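Local coordinates for TRAP dicarboxylate transporter, DctP subunit (Sulfurospirillum deleyianum, PDB 4OVS), which probably captures dicarboxylates such as succinate in the periplasm and delivers them to a TRAP transporter for uptake, at residues 39-43 and 266-271; 85-91 and 235-241; 139-143 and 260-264. All coordinates share one frame; numbering follows the deposited sequence.

Contact 1 (39-43 and 266-271)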
loop_
_atom_site.group_PDB
_atom_site.type_symbol
_atom_site.label_atom_id
_atom_site.label_comp_id
_atom_site.label_asym_id
_atom_site.label_seq_id
_atom_site.Cartn_x
_atom_site.Cartn_y
_atom_site.Cartn_z
ATOM N N PRO A 39 10.174 -4.271 1.432
ATOM C CA PRO A 39 10.098 -4.043 2.894
ATOM C C PRO A 39 8.919 -4.767 3.607
ATOM O O PRO A 39 9.117 -5.398 4.618
ATOM C CB PRO A 39 9.932 -2.538 2.989
ATOM C CG PRO A 39 10.710 -2.040 1.770
ATOM C CD PRO A 39 10.392 -3.013 0.685
ATOM N N LYS A 40 7.731 -4.696 3.041
ATOM C CA LYS A 40 6.541 -5.394 3.564
ATOM C C LYS A 40 6.711 -6.894 3.612
ATOM O O LYS A 40 6.300 -7.541 4.542
ATOM C CB LYS A 40 5.341 -5.055 2.706
ATOM C CG LYS A 40 4.151 -5.846 3.013
ATOM C CD LYS A 40 2.923 -5.361 2.214
ATOM C CE LYS A 40 1.801 -6.365 2.214
ATOM N NZ LYS A 40 0.601 -5.803 1.550
ATOM N N GLY A 41 7.296 -7.453 2.577
ATOM C CA GLY A 41 7.545 -8.876 2.551
ATOM C C GLY A 41 8.611 -9.307 3.531
ATOM O O GLY A 41 8.501 -10.375 4.162
ATOM N N LYS A 42 9.678 -8.514 3.618
ATOM C CA LYS A 42 10.783 -8.753 4.587
ATOM C C LYS A 42 10.238 -8.612 6.000
ATOM O O LYS A 42 10.576 -9.381 6.885
ATOM C CB LYS A 42 11.936 -7.792 4.345
ATOM C CG LYS A 42 12.643 -7.989 3.031
ATOM C CD LYS A 42 13.842 -6.972 2.883
ATOM C CE LYS A 42 14.586 -7.201 1.607
ATOM N NZ LYS A 42 15.561 -6.068 1.396
ATOM N N GLY A 43 9.340 -7.659 6.189
ATOM C CA GLY A 43 8.681 -7.473 7.483
ATOM C C GLY A 43 7.843 -8.679 7.915
ATOM O O GLY A 43 7.856 -9.093 9.090
ATOM N N TYR A 266 11.343 -2.861 12.246
ATOM C CA TYR A 266 12.235 -3.369 11.205
ATOM C C TYR A 266 11.711 -3.026 9.806
ATOM O O TYR A 266 12.446 -2.553 8.957
ATOM C CB TYR A 266 12.389 -4.871 11.355
ATOM C CG TYR A 266 13.084 -5.485 10.192
ATOM C CD1 TYR A 266 14.422 -5.244 9.980
ATOM C CD2 TYR A 266 12.418 -6.314 9.314
ATOM C CE1 TYR A 266 15.096 -5.801 8.895
ATOM C CE2 TYR A 266 13.072 -6.884 8.232
ATOM C CZ TYR A 266 14.410 -6.625 8.033
ATOM O OH TYR A 266 15.100 -7.146 6.965
ATOM N N GLU A 267 10.432 -3.256 9.574
ATOM C CA GLU A 267 9.815 -2.899 8.302
ATOM C C GLU A 267 9.987 -1.453 7.939
ATOM O O GLU A 267 10.270 -1.151 6.788
ATOM C CB GLU A 267 8.331 -3.257 8.274
ATOM C CG GLU A 267 7.711 -3.241 6.953
ATOM C CD GLU A 267 7.213 -1.881 6.424
ATOM O OE1 GLU A 267 7.034 -0.898 7.201
ATOM O OE2 GLU A 267 6.977 -1.835 5.167
ATOM N N ARG A 268 9.839 -0.554 8.900
ATOM C CA ARG A 268 9.907 0.852 8.572
ATOM C C ARG A 268 11.359 1.262 8.242
ATOM O O ARG A 268 11.566 2.170 7.459
ATOM C CB ARG A 268 9.292 1.741 9.622
ATOM C CG ARG A 268 7.833 1.439 9.948
ATOM C CD ARG A 268 7.395 2.310 11.112
ATOM N NE ARG A 268 5.963 2.231 11.378
ATOM C CZ ARG A 268 5.301 3.071 12.177
ATOM N NH1 ARG A 268 5.928 4.072 12.771
ATOM N NH2 ARG A 268 4.006 2.918 12.391
ATOM N N LYS A 269 12.346 0.581 8.822
ATOM C CA LYS A 269 13.747 0.841 8.508
ATOM C C LYS A 269 14.027 0.381 7.062
ATOM O O LYS A 269 14.580 1.131 6.278
ATOM C CB LYS A 269 14.637 0.143 9.558
ATOM C CG LYS A 269 14.628 0.852 10.934
ATOM C CD LYS A 269 15.315 -0.037 11.985
ATOM C CE LYS A 269 15.191 0.476 13.383
ATOM N NZ LYS A 269 15.867 1.753 13.615
ATOM N N GLU A 270 13.549 -0.813 6.689
ATOM C CA GLU A 270 13.737 -1.316 5.357
ATOM C C GLU A 270 13.057 -0.373 4.366
ATOM O O GLU A 270 13.583 -0.093 3.314
ATOM C CB GLU A 270 13.183 -2.742 5.205
ATOM C CG GLU A 270 14.065 -3.842 5.838
ATOM C CD GLU A 270 15.362 -4.150 5.056
ATOM O OE1 GLU A 270 16.185 -4.925 5.590
ATOM O OE2 GLU A 270 15.561 -3.658 3.921
ATOM N N ALA A 271 11.909 0.161 4.729
ATOM C CA ALA A 271 11.215 1.078 3.819
ATOM C C ALA A 271 11.923 2.403 3.647
ATOM O O ALA A 271 11.813 2.972 2.575
ATOM C CB ALA A 271 9.786 1.310 4.215
HETATM O O HOH W 1 17.609 -6.500 3.884
#

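Contact 2 (85-91 and 235-241)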
loop_
_atom_site.group_PDB
_atom_site.type_symbol
_atom_site.label_atom_id
_atom_site.label_comp_id
_atom_site.label_asym_id
_atom_site.label_seq_id
_atom_site.Cartn_x
_atom_site.Cartn_y
_atom_site.Cartn_z
ATOM N N HIS A 85 -5.058 -15.693 9.137
ATOM C CA HIS A 85 -4.958 -15.182 10.476
ATOM C C HIS A 85 -4.449 -13.766 10.533
ATOM O O HIS A 85 -4.882 -12.983 11.360
ATOM C CB HIS A 85 -4.040 -16.111 11.255
ATOM C CG HIS A 85 -4.490 -17.531 11.223
ATOM N ND1 HIS A 85 -3.628 -18.595 11.347
ATOM C CD2 HIS A 85 -5.731 -18.063 11.116
ATOM C CE1 HIS A 85 -4.316 -19.725 11.327
ATOM N NE2 HIS A 85 -5.593 -19.427 11.194
ATOM N N ILE A 86 -3.490 -13.448 9.675
ATOM C CA ILE A 86 -2.815 -12.150 9.710
ATOM C C ILE A 86 -2.651 -11.637 8.291
ATOM O O ILE A 86 -2.291 -12.380 7.379
ATOM C CB ILE A 86 -1.447 -12.222 10.443
ATOM C CG1 ILE A 86 -1.646 -12.671 11.879
ATOM C CG2 ILE A 86 -0.788 -10.855 10.496
ATOM C CD1 ILE A 86 -0.450 -12.705 12.726
ATOM N N ALA A 87 -3.011 -10.381 8.092
ATOM C CA ALA A 87 -2.845 -9.722 6.829
ATOM C C ALA A 87 -2.254 -8.294 6.993
ATOM O O ALA A 87 -2.169 -7.752 8.121
ATOM C CB ALA A 87 -4.121 -9.692 6.087
HETATM N N MSE A 88 -1.817 -7.696 5.884
HETATM C CA MSE A 88 -1.288 -6.328 5.907
HETATM C C MSE A 88 -1.743 -5.484 4.723
HETATM O O MSE A 88 -0.925 -5.020 3.924
HETATM C CB MSE A 88 0.208 -6.354 5.991
HETATM C CG MSE A 88 0.782 -7.083 7.157
HETATM SE SE MSE A 88 1.183 -8.954 6.685
HETATM C CE MSE A 88 2.232 -9.409 8.226
ATOM N N PRO A 89 -3.049 -5.306 4.583
ATOM C CA PRO A 89 -3.663 -4.673 3.408
ATOM C C PRO A 89 -3.327 -3.219 3.286
ATOM O O PRO A 89 -3.140 -2.574 4.298
ATOM C CB PRO A 89 -5.162 -4.840 3.670
ATOM C CG PRO A 89 -5.239 -5.968 4.608
ATOM C CD PRO A 89 -4.063 -5.858 5.485
ATOM N N SER A 90 -3.226 -2.687 2.067
ATOM C CA SER A 90 -3.014 -1.246 1.918
ATOM C C SER A 90 -4.295 -0.494 2.345
ATOM O O SER A 90 -5.374 -1.071 2.392
ATOM C CB SER A 90 -2.657 -0.877 0.499
ATOM O OG SER A 90 -3.784 -1.017 -0.328
ATOM N N PHE A 91 -4.159 0.795 2.651
ATOM C CA PHE A 91 -5.279 1.593 3.138
ATOM C C PHE A 91 -6.488 1.500 2.205
ATOM O O PHE A 91 -7.639 1.421 2.632
ATOM C CB PHE A 91 -4.832 3.067 3.320
ATOM C CG PHE A 91 -3.642 3.252 4.270
ATOM C CD1 PHE A 91 -3.457 2.406 5.339
ATOM C CD2 PHE A 91 -2.702 4.235 4.040
ATOM C CE1 PHE A 91 -2.371 2.538 6.164
ATOM C CE2 PHE A 91 -1.601 4.370 4.853
ATOM C CZ PHE A 91 -1.446 3.546 5.925
ATOM N N GLY A 235 0.475 2.900 2.032
ATOM C CA GLY A 235 0.915 2.251 3.261
ATOM C C GLY A 235 -0.089 1.187 3.702
ATOM O O GLY A 235 -1.145 1.063 3.104
ATOM N N TYR A 236 0.231 0.486 4.788
ATOM C CA TYR A 236 -0.514 -0.686 5.223
ATOM C C TYR A 236 -0.929 -0.605 6.714
ATOM O O TYR A 236 -0.275 0.046 7.517
ATOM C CB TYR A 236 0.384 -1.901 5.057
ATOM C CG TYR A 236 1.139 -1.997 3.740
ATOM C CD1 TYR A 236 0.479 -2.395 2.587
ATOM C CD2 TYR A 236 2.510 -1.723 3.651
ATOM C CE1 TYR A 236 1.127 -2.508 1.364
ATOM C CE2 TYR A 236 3.186 -1.852 2.410
ATOM C CZ TYR A 236 2.478 -2.260 1.286
ATOM O OH TYR A 236 3.052 -2.367 0.050
ATOM N N LEU A 237 -2.016 -1.283 7.065
ATOM C CA LEU A 237 -2.404 -1.482 8.457
ATOM C C LEU A 237 -2.406 -2.982 8.678
ATOM O O LEU A 237 -3.078 -3.734 7.961
ATOM C CB LEU A 237 -3.760 -0.892 8.759
ATOM C CG LEU A 237 -4.266 -1.268 10.168
ATOM C CD1 LEU A 237 -3.404 -0.675 11.261
ATOM C CD2 LEU A 237 -5.685 -0.848 10.338
ATOM N N VAL A 238 -1.586 -3.436 9.601
ATOM C CA VAL A 238 -1.543 -4.863 9.944
ATOM C C VAL A 238 -2.811 -5.177 10.706
ATOM O O VAL A 238 -3.171 -4.463 11.668
ATOM C CB VAL A 238 -0.298 -5.186 10.798
ATOM C CG1 VAL A 238 -0.229 -6.660 11.207
ATOM C CG2 VAL A 238 0.961 -4.806 10.059
ATOM N N ILE A 239 -3.504 -6.216 10.246
ATOM C CA ILE A 239 -4.680 -6.724 10.925
ATOM C C ILE A 239 -4.663 -8.216 11.180
ATOM O O ILE A 239 -4.013 -8.980 10.470
ATOM C CB ILE A 239 -5.972 -6.442 10.180
ATOM C CG1 ILE A 239 -5.863 -6.961 8.744
ATOM C CG2 ILE A 239 -6.293 -4.950 10.223
ATOM C CD1 ILE A 239 -7.179 -6.972 8.064
HETATM N N MSE A 240 -5.415 -8.626 12.196
HETATM C CA MSE A 240 -5.544 -10.032 12.513
HETATM C C MSE A 240 -7.000 -10.465 12.509
HETATM O O MSE A 240 -7.912 -9.652 12.644
HETATM C CB MSE A 240 -4.906 -10.371 13.858
HETATM C CG MSE A 240 -3.504 -9.954 14.056
HETATM SE SE MSE A 240 -2.617 -10.924 15.542
HETATM C CE MSE A 240 -3.463 -10.018 17.082
ATOM N N SER A 241 -7.208 -11.756 12.305
ATOM C CA SER A 241 -8.545 -12.338 12.373
ATOM C C SER A 241 -9.007 -12.324 13.830
ATOM O O SER A 241 -8.345 -12.859 14.727
ATOM C CB SER A 241 -8.551 -13.772 11.846
ATOM O OG SER A 241 -9.768 -14.418 12.171
#

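Contact 3 (139-143 and 260-264)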
loop_
_atom_site.group_PDB
_atom_site.type_symbol
_atom_site.label_atom_id
_atom_site.label_comp_id
_atom_site.label_asym_id
_atom_site.label_seq_id
_atom_site.Cartn_x
_atom_site.Cartn_y
_atom_site.Cartn_z
ATOM N N ALA A 139 -6.845 -4.591 14.822
ATOM C CA ALA A 139 -5.938 -3.644 14.193
ATOM C C ALA A 139 -4.674 -3.495 15.008
ATOM O O ALA A 139 -4.735 -3.179 16.188
ATOM C CB ALA A 139 -6.612 -2.286 14.068
ATOM N N LEU A 140 -3.519 -3.686 14.383
ATOM C CA LEU A 140 -2.269 -3.537 15.095
ATOM C C LEU A 140 -1.583 -2.270 14.577
ATOM O O LEU A 140 -2.102 -1.183 14.794
ATOM C CB LEU A 140 -1.410 -4.787 14.927
ATOM C CG LEU A 140 -1.927 -6.093 15.503
ATOM C CD1 LEU A 140 -1.084 -7.282 15.094
ATOM C CD2 LEU A 140 -1.947 -6.010 16.970
ATOM N N ASP A 141 -0.461 -2.391 13.859
ATOM C CA ASP A 141 0.404 -1.242 13.554
ATOM C C ASP A 141 0.349 -0.785 12.088
ATOM O O ASP A 141 0.030 -1.551 11.223
ATOM C CB ASP A 141 1.877 -1.621 13.718
ATOM C CG ASP A 141 2.295 -1.815 15.147
ATOM O OD1 ASP A 141 2.046 -0.881 15.960
ATOM O OD2 ASP A 141 2.901 -2.898 15.440
ATOM N N TYR A 142 0.753 0.448 11.818
ATOM C CA TYR A 142 0.969 0.865 10.449
ATOM C C TYR A 142 2.376 0.563 9.957
ATOM O O TYR A 142 3.366 0.780 10.695
ATOM C CB TYR A 142 0.734 2.358 10.311
ATOM C CG TYR A 142 -0.688 2.798 10.591
ATOM C CD1 TYR A 142 -1.672 2.584 9.663
ATOM C CD2 TYR A 142 -1.028 3.460 11.754
ATOM C CE1 TYR A 142 -2.968 3.000 9.875
ATOM C CE2 TYR A 142 -2.348 3.876 11.987
ATOM C CZ TYR A 142 -3.310 3.648 11.033
ATOM O OH TYR A 142 -4.634 4.052 11.225
ATOM N N TRP A 143 2.424 0.087 8.704
ATOM C CA TRP A 143 3.642 -0.163 7.915
ATOM C C TRP A 143 3.706 0.748 6.690
ATOM O O TRP A 143 2.670 1.188 6.205
ATOM C CB TRP A 143 3.666 -1.606 7.451
ATOM C CG TRP A 143 4.003 -2.637 8.476
ATOM C CD1 TRP A 143 4.049 -2.475 9.828
ATOM C CD2 TRP A 143 4.289 -4.013 8.229
ATOM N NE1 TRP A 143 4.407 -3.666 10.431
ATOM C CE2 TRP A 143 4.560 -4.623 9.466
ATOM C CE3 TRP A 143 4.394 -4.793 7.057
ATOM C CZ2 TRP A 143 4.936 -5.967 9.579
ATOM C CZ3 TRP A 143 4.774 -6.096 7.176
ATOM C CH2 TRP A 143 5.052 -6.676 8.422
HETATM N N MSE A 260 5.425 -8.820 16.566
HETATM C CA MSE A 260 4.906 -7.825 15.635
HETATM C C MSE A 260 5.454 -6.415 15.845
HETATM O O MSE A 260 5.728 -5.700 14.858
HETATM C CB MSE A 260 3.393 -7.765 15.651
HETATM C CG MSE A 260 2.823 -6.887 14.508
HETATM SE SE MSE A 260 3.285 -7.545 12.710
HETATM C CE MSE A 260 2.124 -9.094 12.658
ATOM N N LYS A 261 5.587 -5.998 17.116
ATOM C CA LYS A 261 6.207 -4.720 17.438
ATOM C C LYS A 261 7.619 -4.581 16.811
ATOM O O LYS A 261 7.939 -3.595 16.161
ATOM C CB LYS A 261 6.270 -4.547 18.971
ATOM C CG LYS A 261 6.710 -3.150 19.433
ATOM C CD LYS A 261 7.013 -3.142 20.956
ATOM C CE LYS A 261 7.461 -1.779 21.501
ATOM N NZ LYS A 261 6.404 -0.696 21.455
ATOM N N GLU A 262 8.453 -5.575 17.052
ATOM C CA GLU A 262 9.798 -5.600 16.513
ATOM C C GLU A 262 9.789 -5.559 14.988
ATOM O O GLU A 262 10.582 -4.840 14.363
ATOM C CB GLU A 262 10.516 -6.852 17.024
ATOM C CG GLU A 262 10.727 -6.816 18.470
ATOM C CD GLU A 262 11.536 -7.987 19.009
ATOM O OE1 GLU A 262 12.248 -8.648 18.220
ATOM O OE2 GLU A 262 11.473 -8.222 20.230
ATOM N N ALA A 263 8.849 -6.279 14.390
ATOM C CA ALA A 263 8.755 -6.410 12.956
ATOM C C ALA A 263 8.314 -5.107 12.311
ATOM O O ALA A 263 8.744 -4.767 11.203
ATOM C CB ALA A 263 7.797 -7.550 12.573
ATOM N N THR A 264 7.503 -4.356 13.039
ATOM C CA THR A 264 7.029 -3.060 12.575
ATOM C C THR A 264 8.221 -2.093 12.517
ATOM O O THR A 264 8.401 -1.402 11.525
ATOM C CB THR A 264 5.954 -2.535 13.538
ATOM O OG1 THR A 264 4.789 -3.390 13.487
ATOM C CG2 THR A 264 5.556 -1.152 13.197
#

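Contact 1 (39-43 and 266-271)
Glu270 OE1 takes two hydrogen bonds. One, of 2.7 Å, comes from a water that also accepts from Lys42 NZ across the contact; the other is a weak bond from Tyr266 OH, one helical turn back. The two segments belong to an antiparallel helix pair, and their axes come within 8.5 Å at an angle of 153°. Glu270 OE2 completes the link through a salt bridge of 3.5 Å from Lys42 NZ, long and weak as a hydrogen bond. The two side chains meet at about a right angle, with Lys42 extended and Glu270 bent at chi2, which turns its carboxylate back to Lys42 and Tyr266. With an alanine in place of Glu270, Lys42 NZ would probably lose this countercharge and the Tyr266 hydroxyl this acceptor. The Tyr266 ring turns its edge to the backbone of Lys42 and Gly43. The lack of a side chain at Gly43 lets the helices approach, since a CB there would come very close to Glu267 CG. Glu267 OE1 is bonded to Asp144 N on strand 137-152. Lys40, a succinate-binding residue, points away, and its NZ bonds to Met88 O. The Pro39 ring packs against Glu270 and Ala271, its CG 3.8 Å from Ala271 CA and its CB 4.0 Å from Ala271 CB.

Contact 2 (85-91 and 235-241)
Phe91 lays one ring face against Gly235, and Gly235 O stands over the ring centre, 3.3 Å above its plane. Gly235 CA also makes a CH-pi contact with that ring. With no side chain, Gly235 lets the ring lie close on its backbone; a CB there would run into Phe91 CE2. The same Gly235 O accepts from Phe91 N.

The two segments run antiparallel. Ala87 and Ile239 form a hydrogen-bonded pair, with Ala87 N to Ile239 O at 2.9 Å and nearly straight (173°). Ile86 and Met240 form the adjoining non-hydrogen-bonded pair. Their side chains lie alongside each other and point the same way, with Ile86 CG1 3.9 Å from CG of the selenomethionine Met240. Further on, Met88, also selenomethionine, lies beside Val238 in the same manner, its CG 3.7 Å from Val238 CG2. Ile239 takes chi1 54°, which places CG1 between the backbone N and the carbonyl carbon. From there CG1 reaches Pro89 CD at 3.9 Å, and the two side chains cross at about a right angle. Pro89 CG meets Ile239 CD1, and Pro89 CD also rests on Leu237 O. Tyr236 brings CD1 to 3.3 Å from Met88 O, while its hydroxyl belongs to the succinate site.

Strand 86-87 lies between strand 26-31, its parallel neighbour, and strand 233-241, which pairs in turn with strand 137-152. Helix 75-81 covers Ala87 and Ile239 through Leu79, and Ile28 of strand 26-31 touches Ile86.

Contact 3 (139-143 and 260-264)
Helix 253-289 packs here on strand 137-152 of the main sheet, and Thr264 puts its hydroxyl between Asp141 and Trp143. Trp143 NE1 gives its N-H to Thr264 OG1 at 3.1 Å, with an angle of 161°. The hydroxyl oxygen lies almost exactly in the indole plane, at the ring edge, so the buried N-H is satisfied by a well-aimed partner. Thr264 OG1 is also 2.8 Å from Asp141 OD2. Met260 O, one turn earlier in the helix, is likewise 2.8 Å from Thr264 OG1. One oxygen therefore sits among a ring N-H, a carboxylate and a backbone carbonyl. With chi1 at -66°, Thr264 OG1 is anti to its own carbonyl carbon, and CG2 is turned over the strand, 3.7 Å from Asp141 CB.

The arrangement is alpha-on-beta packing of the kind found in the domains of periplasmic solute-binding proteins. Strand and helix run nearly parallel, 15° apart, with their axes 9.3 Å from each other. The selenomethionine Met260 supplies much of the apolar packing. It is bent at chi2 and chi3, which brings SE to 3.9 Å from Trp143 CZ2 in an oblique Met-aromatic contact. Met260 CG meets Leu140 CD1 at 4.0 Å, the two side chains crossing at about a right angle. Ala263 CB touches the same benzo corner of Trp143 more loosely. Phe46 and Phe47 of helix 39-54 pack on Ala263. Tyr142 points away from helix 253-289, and its hydroxyl bonds to Gly125 O of helix 123-134.

How the contacts relate
The centres of the three contacts lie 9 to 14 Å apart. Contacts 1 and 3 share helix 253-289, contact 3 using the earlier part of it. Contacts 2 and 3 meet in the main sheet, where strands 233-241 and 137-152 are neighbours, joined by backbone bonds such as Val238 O to Leu140 N. Along the chain the order is 39-43, 85-91, 139-143, 235-241, 260-264, 266-271, so contact 1 encloses the other two, whose segments alternate. Trp143 of contact 3 packs against Lys40 and Gly43 of contact 1, while Lys40 also meets Tyr236 of contact 2. Helix and sheet contacts thus converge on two succinate-binding residues, Lys40 and Tyr236.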